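Local coordinates for ferritin (Ulva pertusa, PDB 3VNX), which probably oxidises iron(II) with oxygen and stores the product as mineral inside a hollow shell of 24 subunits, at residues H37-A42 / Q146-K151; K141-Q146 / G164-Q169; N45-I50 / K136-K141. One frame throughout, in Å; residues are numbered along the deposited sequence.

Contact 1. Residues H37-A42 / Q146-K151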
loop_
_atom_site.group_PDB
_atom_site.type_symbol
_atom_site.label_atom_id
_atom_site.label_comp_id
_atom_site.label_asym_id
_atom_site.label_seq_id
_atom_site.Cartn_x
_atom_site.Cartn_y
_atom_site.Cartn_z
ATOM N N HIS A 37 51.939 -19.796 -24.294
ATOM C CA HIS A 37 53.287 -20.341 -24.097
ATOM C C HIS A 37 53.466 -21.105 -22.797
ATOM O O HIS A 37 52.911 -20.742 -21.757
ATOM C CB HIS A 37 54.325 -19.211 -24.179
ATOM C CG HIS A 37 55.750 -19.681 -24.309
ATOM N ND1 HIS A 37 56.386 -19.802 -25.527
ATOM C CD2 HIS A 37 56.670 -20.017 -23.373
ATOM C CE1 HIS A 37 57.629 -20.214 -25.337
ATOM N NE2 HIS A 37 57.829 -20.343 -24.040
ATOM N N ILE A 38 54.266 -22.163 -22.848
ATOM C CA ILE A 38 54.469 -22.995 -21.661
ATOM C C ILE A 38 55.033 -22.185 -20.516
ATOM O O ILE A 38 54.688 -22.400 -19.356
ATOM C CB ILE A 38 55.397 -24.177 -21.937
ATOM C CG1 ILE A 38 56.754 -23.677 -22.459
ATOM C CG2 ILE A 38 54.725 -25.159 -22.910
ATOM C CD1 ILE A 38 57.760 -24.774 -22.668
ATOM N N GLU A 39 55.890 -21.233 -20.853
ATOM C CA GLU A 39 56.539 -20.416 -19.843
ATOM C C GLU A 39 55.489 -19.551 -19.129
ATOM O O GLU A 39 55.494 -19.418 -17.907
ATOM C CB GLU A 39 57.637 -19.577 -20.499
ATOM C CG GLU A 39 58.672 -19.047 -19.545
ATOM C CD GLU A 39 59.875 -18.467 -20.264
ATOM O OE1 GLU A 39 60.254 -19.030 -21.312
ATOM O OE2 GLU A 39 60.440 -17.463 -19.769
ATOM N N CYS A 40 54.576 -18.984 -19.905
ATOM C CA CYS A 40 53.437 -18.273 -19.343
ATOM C C CYS A 40 52.586 -19.187 -18.472
ATOM O O CYS A 40 52.307 -18.858 -17.317
ATOM C CB CYS A 40 52.585 -17.667 -20.458
ATOM S SG CYS A 40 53.446 -16.367 -21.382
ATOM N N GLU A 41 52.186 -20.333 -19.022
ATOM C CA GLU A 41 51.433 -21.334 -18.262
ATOM C C GLU A 41 52.104 -21.643 -16.936
ATOM O O GLU A 41 51.443 -21.712 -15.894
ATOM C CB GLU A 41 51.321 -22.621 -19.062
ATOM C CG GLU A 41 50.722 -23.795 -18.307
ATOM C CD GLU A 41 50.687 -25.039 -19.178
ATOM O OE1 GLU A 41 51.557 -25.131 -20.077
ATOM O OE2 GLU A 41 49.806 -25.912 -18.975
ATOM N N ALA A 42 53.424 -21.823 -16.982
ATOM C CA ALA A 42 54.195 -22.123 -15.777
ATOM C C ALA A 42 54.298 -20.928 -14.811
ATOM O O ALA A 42 54.258 -21.102 -13.592
ATOM C CB ALA A 42 55.596 -22.664 -16.146
ATOM N N GLN A 146 53.770 -10.267 -15.296
ATOM C CA GLN A 146 53.375 -9.615 -16.536
ATOM C C GLN A 146 54.578 -9.497 -17.488
ATOM O O GLN A 146 54.416 -9.521 -18.717
ATOM C CB GLN A 146 52.669 -8.274 -16.266
ATOM C CG GLN A 146 53.556 -7.055 -16.272
ATOM C CD GLN A 146 53.868 -6.555 -17.673
ATOM O OE1 GLN A 146 52.979 -6.428 -18.532
ATOM N NE2 GLN A 146 55.138 -6.257 -17.905
ATOM N N ALA A 147 55.781 -9.406 -16.921
ATOM C CA ALA A 147 56.997 -9.331 -17.734
ATOM C C ALA A 147 57.094 -10.551 -18.629
ATOM O O ALA A 147 57.358 -10.434 -19.835
ATOM C CB ALA A 147 58.236 -9.219 -16.863
ATOM N N ILE A 148 56.877 -11.726 -18.047
ATOM C CA ILE A 148 56.894 -12.949 -18.839
ATOM C C ILE A 148 55.809 -12.913 -19.914
ATOM O O ILE A 148 56.072 -13.181 -21.091
ATOM C CB ILE A 148 56.735 -14.203 -17.966
ATOM C CG1 ILE A 148 57.918 -14.334 -16.998
ATOM C CG2 ILE A 148 56.660 -15.453 -18.839
ATOM C CD1 ILE A 148 57.841 -15.570 -16.094
ATOM N N ALA A 149 54.589 -12.579 -19.505
ATOM C CA ALA A 149 53.483 -12.368 -20.441
ATOM C C ALA A 149 53.881 -11.433 -21.581
ATOM O O ALA A 149 53.600 -11.715 -22.750
ATOM C CB ALA A 149 52.249 -11.814 -19.703
ATOM N N ASP A 150 54.517 -10.315 -21.233
ATOM C CA ASP A 150 54.972 -9.340 -22.226
ATOM C C ASP A 150 56.054 -9.929 -23.141
ATOM O O ASP A 150 56.002 -9.773 -24.368
ATOM C CB ASP A 150 55.502 -8.069 -21.545
ATOM C CG ASP A 150 55.781 -6.942 -22.542
ATOM O OD1 ASP A 150 55.185 -6.944 -23.643
ATOM O OD2 ASP A 150 56.594 -6.050 -22.226
ATOM N N LYS A 151 57.027 -10.602 -22.525
ATOM C CA LYS A 151 58.101 -11.265 -23.252
ATOM C C LYS A 151 57.550 -12.077 -24.428
ATOM O O LYS A 151 57.998 -11.919 -25.570
ATOM C CB LYS A 151 58.893 -12.157 -22.287
ATOM C CG LYS A 151 59.942 -13.024 -22.934
ATOM C CD LYS A 151 61.027 -13.404 -21.938
ATOM C CE LYS A 151 60.529 -14.410 -20.913
ATOM N NZ LYS A 151 61.565 -14.722 -19.869
#

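Contact 2. Residues K141-Q146 / G164-Q169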
loop_
_atom_site.group_PDB
_atom_site.type_symbol
_atom_site.label_atom_id
_atom_site.label_comp_id
_atom_site.label_asym_id
_atom_site.label_seq_id
_atom_site.Cartn_x
_atom_site.Cartn_y
_atom_site.Cartn_z
ATOM N N LYS A 141 56.284 -9.601 -7.562
ATOM C CA LYS A 141 55.960 -10.887 -8.181
ATOM C C LYS A 141 54.973 -10.655 -9.324
ATOM O O LYS A 141 55.159 -11.164 -10.433
ATOM C CB LYS A 141 55.379 -11.876 -7.169
ATOM C CG LYS A 141 56.370 -12.377 -6.139
ATOM C CD LYS A 141 57.552 -13.095 -6.800
ATOM C CE LYS A 141 58.546 -13.649 -5.763
ATOM N NZ LYS A 141 59.397 -14.756 -6.319
ATOM N N LEU A 142 53.933 -9.865 -9.066
ATOM C CA LEU A 142 52.950 -9.614 -10.107
ATOM C C LEU A 142 53.622 -8.926 -11.291
ATOM O O LEU A 142 53.367 -9.293 -12.434
ATOM C CB LEU A 142 51.752 -8.809 -9.582
ATOM C CG LEU A 142 50.750 -9.671 -8.803
ATOM C CD1 LEU A 142 49.706 -8.831 -8.063
ATOM C CD2 LEU A 142 50.091 -10.687 -9.727
ATOM N N GLN A 143 54.489 -7.947 -11.012
ATOM C CA GLN A 143 55.231 -7.270 -12.071
ATOM C C GLN A 143 56.030 -8.260 -12.941
ATOM O O GLN A 143 55.976 -8.222 -14.179
ATOM C CB GLN A 143 56.147 -6.202 -11.477
ATOM C CG GLN A 143 55.457 -4.854 -11.244
ATOM C CD GLN A 143 56.267 -3.937 -10.354
ATOM O OE1 GLN A 143 57.211 -4.374 -9.695
ATOM N NE2 GLN A 143 55.902 -2.663 -10.326
ATOM N N ALA A 144 56.756 -9.153 -12.283
ATOM C CA ALA A 144 57.465 -10.224 -12.965
ATOM C C ALA A 144 56.524 -11.087 -13.811
ATOM O O ALA A 144 56.874 -11.499 -14.934
ATOM C CB ALA A 144 58.227 -11.099 -11.936
ATOM N N LEU A 145 55.331 -11.369 -13.284
ATOM C CA LEU A 145 54.398 -12.227 -14.017
ATOM C C LEU A 145 53.990 -11.570 -15.326
ATOM O O LEU A 145 53.891 -12.228 -16.365
ATOM C CB LEU A 145 53.160 -12.598 -13.190
ATOM C CG LEU A 145 52.020 -13.242 -13.998
ATOM C CD1 LEU A 145 52.479 -14.450 -14.779
ATOM C CD2 LEU A 145 50.834 -13.617 -13.117
ATOM N N GLN A 146 53.770 -10.267 -15.296
ATOM C CA GLN A 146 53.375 -9.615 -16.536
ATOM C C GLN A 146 54.578 -9.497 -17.488
ATOM O O GLN A 146 54.416 -9.521 -18.717
ATOM C CB GLN A 146 52.669 -8.274 -16.266
ATOM C CG GLN A 146 53.556 -7.055 -16.272
ATOM C CD GLN A 146 53.868 -6.555 -17.673
ATOM O OE1 GLN A 146 52.979 -6.428 -18.532
ATOM N NE2 GLN A 146 55.138 -6.257 -17.905
ATOM N N GLY A 164 43.663 -6.702 -13.645
ATOM C CA GLY A 164 43.139 -7.417 -12.499
ATOM C C GLY A 164 44.065 -7.288 -11.311
ATOM O O GLY A 164 44.195 -6.201 -10.744
ATOM N N LEU A 165 44.732 -8.387 -10.963
ATOM C CA LEU A 165 45.612 -8.437 -9.798
ATOM C C LEU A 165 46.634 -7.297 -9.695
ATOM O O LEU A 165 46.830 -6.715 -8.621
ATOM C CB LEU A 165 46.342 -9.777 -9.753
ATOM C CG LEU A 165 45.471 -11.029 -9.647
ATOM C CD1 LEU A 165 46.345 -12.201 -9.234
ATOM C CD2 LEU A 165 44.333 -10.845 -8.655
ATOM N N LEU A 166 47.301 -6.985 -10.795
ATOM C CA LEU A 166 48.367 -5.998 -10.722
ATOM C C LEU A 166 47.782 -4.705 -10.184
ATOM O O LEU A 166 48.247 -4.174 -9.180
ATOM C CB LEU A 166 48.986 -5.758 -12.097
ATOM C CG LEU A 166 50.494 -5.481 -12.186
ATOM C CD1 LEU A 166 50.829 -4.680 -13.443
ATOM C CD2 LEU A 166 51.012 -4.763 -10.956
ATOM N N SER A 167 46.749 -4.216 -10.867
ATOM C CA SER A 167 46.107 -2.954 -10.528
ATOM C C SER A 167 45.555 -2.964 -9.106
ATOM O O SER A 167 45.662 -1.966 -8.374
ATOM C CB SER A 167 44.974 -2.659 -11.511
ATOM O OG SER A 167 44.282 -1.478 -11.140
ATOM N N GLU A 168 44.950 -4.086 -8.723
ATOM C CA GLU A 168 44.444 -4.227 -7.366
ATOM C C GLU A 168 45.578 -4.181 -6.326
ATOM O O GLU A 168 45.410 -3.638 -5.230
ATOM C CB GLU A 168 43.647 -5.526 -7.228
ATOM C CG GLU A 168 42.287 -5.512 -7.922
ATOM C CD GLU A 168 41.721 -6.922 -8.141
ATOM O OE1 GLU A 168 41.347 -7.244 -9.296
ATOM O OE2 GLU A 168 41.662 -7.714 -7.168
ATOM N N GLN A 169 46.728 -4.752 -6.677
ATOM C CA GLN A 169 47.833 -4.860 -5.739
ATOM C C GLN A 169 48.347 -3.464 -5.395
ATOM O O GLN A 169 48.751 -3.198 -4.253
ATOM C CB GLN A 169 48.936 -5.769 -6.295
ATOM C CG GLN A 169 50.083 -6.018 -5.333
ATOM C CD GLN A 169 49.649 -6.713 -4.046
ATOM O OE1 GLN A 169 49.218 -7.864 -4.062
ATOM N NE2 GLN A 169 49.784 -6.020 -2.923
#

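Contact 3. Residues N45-I50 / K136-K141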
loop_
_atom_site.group_PDB
_atom_site.type_symbol
_atom_site.label_atom_id
_atom_site.label_comp_id
_atom_site.label_asym_id
_atom_site.label_seq_id
_atom_site.Cartn_x
_atom_site.Cartn_y
_atom_site.Cartn_z
ATOM N N ASN A 45 51.122 -20.742 -12.799
ATOM C CA ASN A 45 51.137 -21.721 -11.719
ATOM C C ASN A 45 51.981 -21.231 -10.553
ATOM O O ASN A 45 51.610 -21.371 -9.384
ATOM C CB ASN A 45 51.607 -23.075 -12.227
ATOM C CG ASN A 45 50.506 -23.821 -12.942
ATOM O OD1 ASN A 45 49.329 -23.658 -12.613
ATOM N ND2 ASN A 45 50.870 -24.630 -13.933
ATOM N N GLU A 46 53.106 -20.618 -10.891
ATOM C CA GLU A 46 53.980 -20.062 -9.882
ATOM C C GLU A 46 53.211 -19.016 -9.053
ATOM O O GLU A 46 53.199 -19.060 -7.823
ATOM C CB GLU A 46 55.242 -19.479 -10.541
ATOM C CG GLU A 46 56.174 -18.786 -9.582
ATOM O OE1 GLU A 46 56.615 -20.958 -8.736
ATOM O OE2 GLU A 46 57.311 -19.233 -7.543
ATOM N N GLN A 47 52.553 -18.093 -9.741
ATOM C CA GLN A 47 51.843 -17.003 -9.083
ATOM C C GLN A 47 50.615 -17.547 -8.328
ATOM O O GLN A 47 50.281 -17.085 -7.235
ATOM C CB GLN A 47 51.473 -15.918 -10.111
ATOM C CG GLN A 47 50.824 -14.664 -9.523
ATOM C CD GLN A 47 51.676 -13.989 -8.467
ATOM O OE1 GLN A 47 52.904 -13.948 -8.570
ATOM N NE2 GLN A 47 51.025 -13.436 -7.451
ATOM N N ILE A 48 49.970 -18.569 -8.873
ATOM C CA ILE A 48 48.966 -19.268 -8.081
ATOM C C ILE A 48 49.559 -19.688 -6.733
ATOM O O ILE A 48 48.986 -19.400 -5.670
ATOM C CB ILE A 48 48.390 -20.491 -8.812
ATOM C CG1 ILE A 48 47.414 -20.040 -9.892
ATOM C CG2 ILE A 48 47.672 -21.407 -7.832
ATOM C CD1 ILE A 48 47.263 -21.006 -11.034
ATOM N N ASN A 49 50.715 -20.347 -6.770
ATOM C CA ASN A 49 51.326 -20.833 -5.538
ATOM C C ASN A 49 51.682 -19.702 -4.585
ATOM O O ASN A 49 51.638 -19.870 -3.366
ATOM C CB ASN A 49 52.568 -21.690 -5.835
ATOM C CG ASN A 49 53.269 -22.177 -4.562
ATOM O OD1 ASN A 49 54.397 -21.769 -4.266
ATOM N ND2 ASN A 49 52.599 -23.047 -3.803
ATOM N N ILE A 50 52.036 -18.548 -5.145
ATOM C CA ILE A 50 52.413 -17.394 -4.332
ATOM C C ILE A 50 51.203 -16.821 -3.574
ATOM O O ILE A 50 51.302 -16.462 -2.393
ATOM C CB ILE A 50 53.092 -16.321 -5.201
ATOM C CG1 ILE A 50 54.374 -16.894 -5.812
ATOM C CG2 ILE A 50 53.384 -15.055 -4.391
ATOM C CD1 ILE A 50 55.233 -15.888 -6.518
ATOM N N LYS A 136 54.108 -5.636 -0.846
ATOM C CA LYS A 136 55.121 -5.064 -1.759
ATOM C C LYS A 136 55.833 -6.172 -2.536
ATOM O O LYS A 136 55.986 -6.091 -3.761
ATOM C CB LYS A 136 56.139 -4.206 -0.999
ATOM C CG LYS A 136 55.507 -2.978 -0.318
ATOM C CD LYS A 136 56.465 -2.261 0.635
ATOM C CE LYS A 136 57.398 -1.313 -0.105
ATOM N NZ LYS A 136 58.388 -0.629 0.791
ATOM N N LEU A 137 56.242 -7.220 -1.817
ATOM C CA LEU A 137 56.841 -8.379 -2.454
ATOM C C LEU A 137 55.912 -8.887 -3.559
ATOM O O LEU A 137 56.347 -9.093 -4.701
ATOM C CB LEU A 137 57.082 -9.492 -1.430
ATOM C CG LEU A 137 58.248 -10.446 -1.715
ATOM C CD1 LEU A 137 58.086 -11.759 -0.960
ATOM C CD2 LEU A 137 58.441 -10.697 -3.201
ATOM N N ASN A 138 54.634 -9.091 -3.229
ATOM C CA ASN A 138 53.730 -9.645 -4.222
ATOM C C ASN A 138 53.490 -8.704 -5.402
ATOM O O ASN A 138 53.217 -9.152 -6.509
ATOM C CB ASN A 138 52.407 -10.087 -3.622
ATOM C CG ASN A 138 51.685 -11.068 -4.523
ATOM O OD1 ASN A 138 52.320 -11.729 -5.335
ATOM N ND2 ASN A 138 50.365 -11.157 -4.401
ATOM N N PHE A 139 53.601 -7.402 -5.159
ATOM C CA PHE A 139 53.504 -6.421 -6.226
ATOM C C PHE A 139 54.616 -6.694 -7.243
ATOM O O PHE A 139 54.388 -6.719 -8.466
ATOM C CB PHE A 139 53.627 -5.019 -5.642
ATOM C CG PHE A 139 53.484 -3.917 -6.650
ATOM C CD1 PHE A 139 52.827 -4.128 -7.850
ATOM C CD2 PHE A 139 53.996 -2.655 -6.380
ATOM C CE1 PHE A 139 52.696 -3.100 -8.779
ATOM C CE2 PHE A 139 53.866 -1.625 -7.281
ATOM C CZ PHE A 139 53.213 -1.848 -8.497
ATOM N N GLN A 140 55.818 -6.936 -6.740
ATOM C CA GLN A 140 56.925 -7.241 -7.637
ATOM C C GLN A 140 56.723 -8.596 -8.323
ATOM O O GLN A 140 56.943 -8.726 -9.537
ATOM C CB GLN A 140 58.256 -7.174 -6.893
ATOM C CG GLN A 140 58.644 -5.742 -6.561
ATOM C CD GLN A 140 59.457 -5.615 -5.280
ATOM O OE1 GLN A 140 60.495 -4.951 -5.261
ATOM N NE2 GLN A 140 58.989 -6.247 -4.203
ATOM N N LYS A 141 56.284 -9.601 -7.562
ATOM C CA LYS A 141 55.960 -10.887 -8.181
ATOM C C LYS A 141 54.973 -10.655 -9.324
ATOM O O LYS A 141 55.159 -11.164 -10.433
ATOM C CB LYS A 141 55.379 -11.876 -7.169
ATOM C CG LYS A 141 56.370 -12.377 -6.139
ATOM C CD LYS A 141 57.552 -13.095 -6.800
ATOM C CE LYS A 141 58.546 -13.649 -5.763
ATOM N NZ LYS A 141 59.397 -14.756 -6.319
#

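Contact 1. Residues H37-A42 / Q146-K151
At the carboxylate of Glu39, OE2 takes the ammonium of Lys151 nearly head-on, close to the line of its C-O bond. The other flat group, the His37 ring, stacks with the ring of His152 and has Glu39 CA at its edge, in the ring plane. All of this lies at one end of the ferritin four-helix bundle, where the first turn of helix 38-66 runs beside the last turn of helix 123-151. The short axes come within 9.4 Å at 166°, so the pair is antiparallel, and His37 sits at the N-cap position of helix 38-66. The ion pair joins Lys151 NZ to Glu39 OE2 at 3.0 Å and is also a hydrogen bond. Glu39 reaches it with an extended chain, whereas Lys151 must kink at chi3 (72°) to bring its end group round, and the two side chains meet at about a right angle. Each charge also probably gains from the dipole of its own helix, the acid near the N-terminal end and the base near the C-terminal end. Behind the charges the contact is apolar. Ile148 turns CG2 anti to its own N, into the space between the helices, and there it touches Glu39 CG at 4.2 Å. Cys40, the residue closest in backbone register to Ala149, is buried. His152 touches both Glu39 and Cys40, while Leu157 and Cys158 of helix 155-201 lie against Ala149. The thiol reaches across to the opposite backbone as well as to a side chain: Cys40 SG is 4.1 Å from Ala149 CA and 4.2 Å from Ile148 CG2.

Contact 2. Residues K141-Q146 / G164-Q169
Leu142 sends CG anti to its carbonyl carbon (chi1 -79°), which spreads its two methyls over helix 155-201, and Gln169 offers them the start of a chain that bends at chi2 (61°). The methyls divide the work. CD1 touches the backbone, 3.6 Å from Leu165 O, and the aliphatic root of the glutamine, 3.6 Å from Gln169 CB. CD2 lies against Leu165, with Leu142 CD2 to Leu165 CB at 3.9 Å, and both partners cross the leucine at about a right angle. Lower on the side chain, Leu142 CB meets Leu166 CD2 at 4.3 Å. The Leu166 methyl also brushes the stem of Gln143, whose CG is 4.5 Å from Leu166 CD2. No hydrogen bond links the two segments, and the contact is hydrophobic and buried. It belongs to the helical hairpin of the ferritin bundle: helix 123-151 turns back through a short link into helix 155-201, and the short axes pass within 9.7 Å at 149°, more splayed than a strictly antiparallel pair. From Gly164 the second helix loosens into a wider pi-type turn at 164-166, which takes in both leucines. Leu165 also touches His89 and Leu93 of helix 73-99, while Ala155 of a second subunit packs on Leu166. With an alanine here in place of Leu142, both methyls would be gone, and the change would probably open a gap between Leu165 and Gln169 and leave the glutamine stem freer to turn. That stem ends in an amide whose NE2 is hydrogen-bonded to Glu135, and the Gln169 side chain comes within about 3 Å of a bound calcium ion.

Contact 3. Residues N45-I50 / K136-K141
Deep in the four-helix bundle, where ferritins of this class carry the ferroxidase centre, helix 38-66 faces the antiparallel helix 123-151 through a small polar network. Its link across the two segments is a hydrogen bond from Gln47 NE2 to Asn138 OD1, 3.0 Å long and almost straight at 169°. The donor lies in the carbonyl plane of the asparagine, on a lone pair of OD1, and the acceptor lies close to the amide plane of the glutamine; the two amides are nearly coplanar, 13° apart. A bend at chi2 (57°) turns the end of Gln47 across the gap, which is wide here, the short axes coming no nearer than 11.3 Å. Its other amide atom, Gln47 OE1, rests at 3.5 Å from Lys141 CB. Glu51 closes the network one turn further along helix 38-66: its OE1 takes hydrogen bonds from both Gln47 NE2 and Asn138 ND2. Ile50 lies alongside this polar patch. Its CG2 abuts the asparagine oxygen, 3.6 Å from Asn138 OD1, while the aliphatic part of the contact is Ile50 CD1 pressing into the methylene chain of Lys141, 3.6 Å from its CD, the two side chains meeting at about a right angle. Lys141 NZ itself heads toward a second subunit, where Glu14 is a long, weak ion partner. A bound calcium ion lies about 3 Å from the Asn138 side chain. With NE2 of Gln47 giving to both Asn138 and Glu51, and Asn138 using its oxygen and its nitrogen in different bonds, the rotation of each buried amide is probably fixed, and the pair probably helps to orient the Glu51 carboxylate.

Overall arrangement
All three contacts use helix 123-151. Contacts 1 and 3 join it to helix 38-66, with their centres 13 Å apart, and the sequence between the segments of contact 3 falls within that between the segments of contact 1. Contact 2 joins it instead to helix 155-201, and comes after contact 3 along the chain. Contacts 2 and 3 are closest, 8 Å between centres, share Lys141, and touch directly, Gln169 CG packing on Phe139 CA at 3.6 Å. Contact 1 lies toward one end of the bundle, 13 Å from contact 2, whereas contact 3 is near the chain's centre. Together they tie three of the bundle's four helices, and each also touches a second subunit.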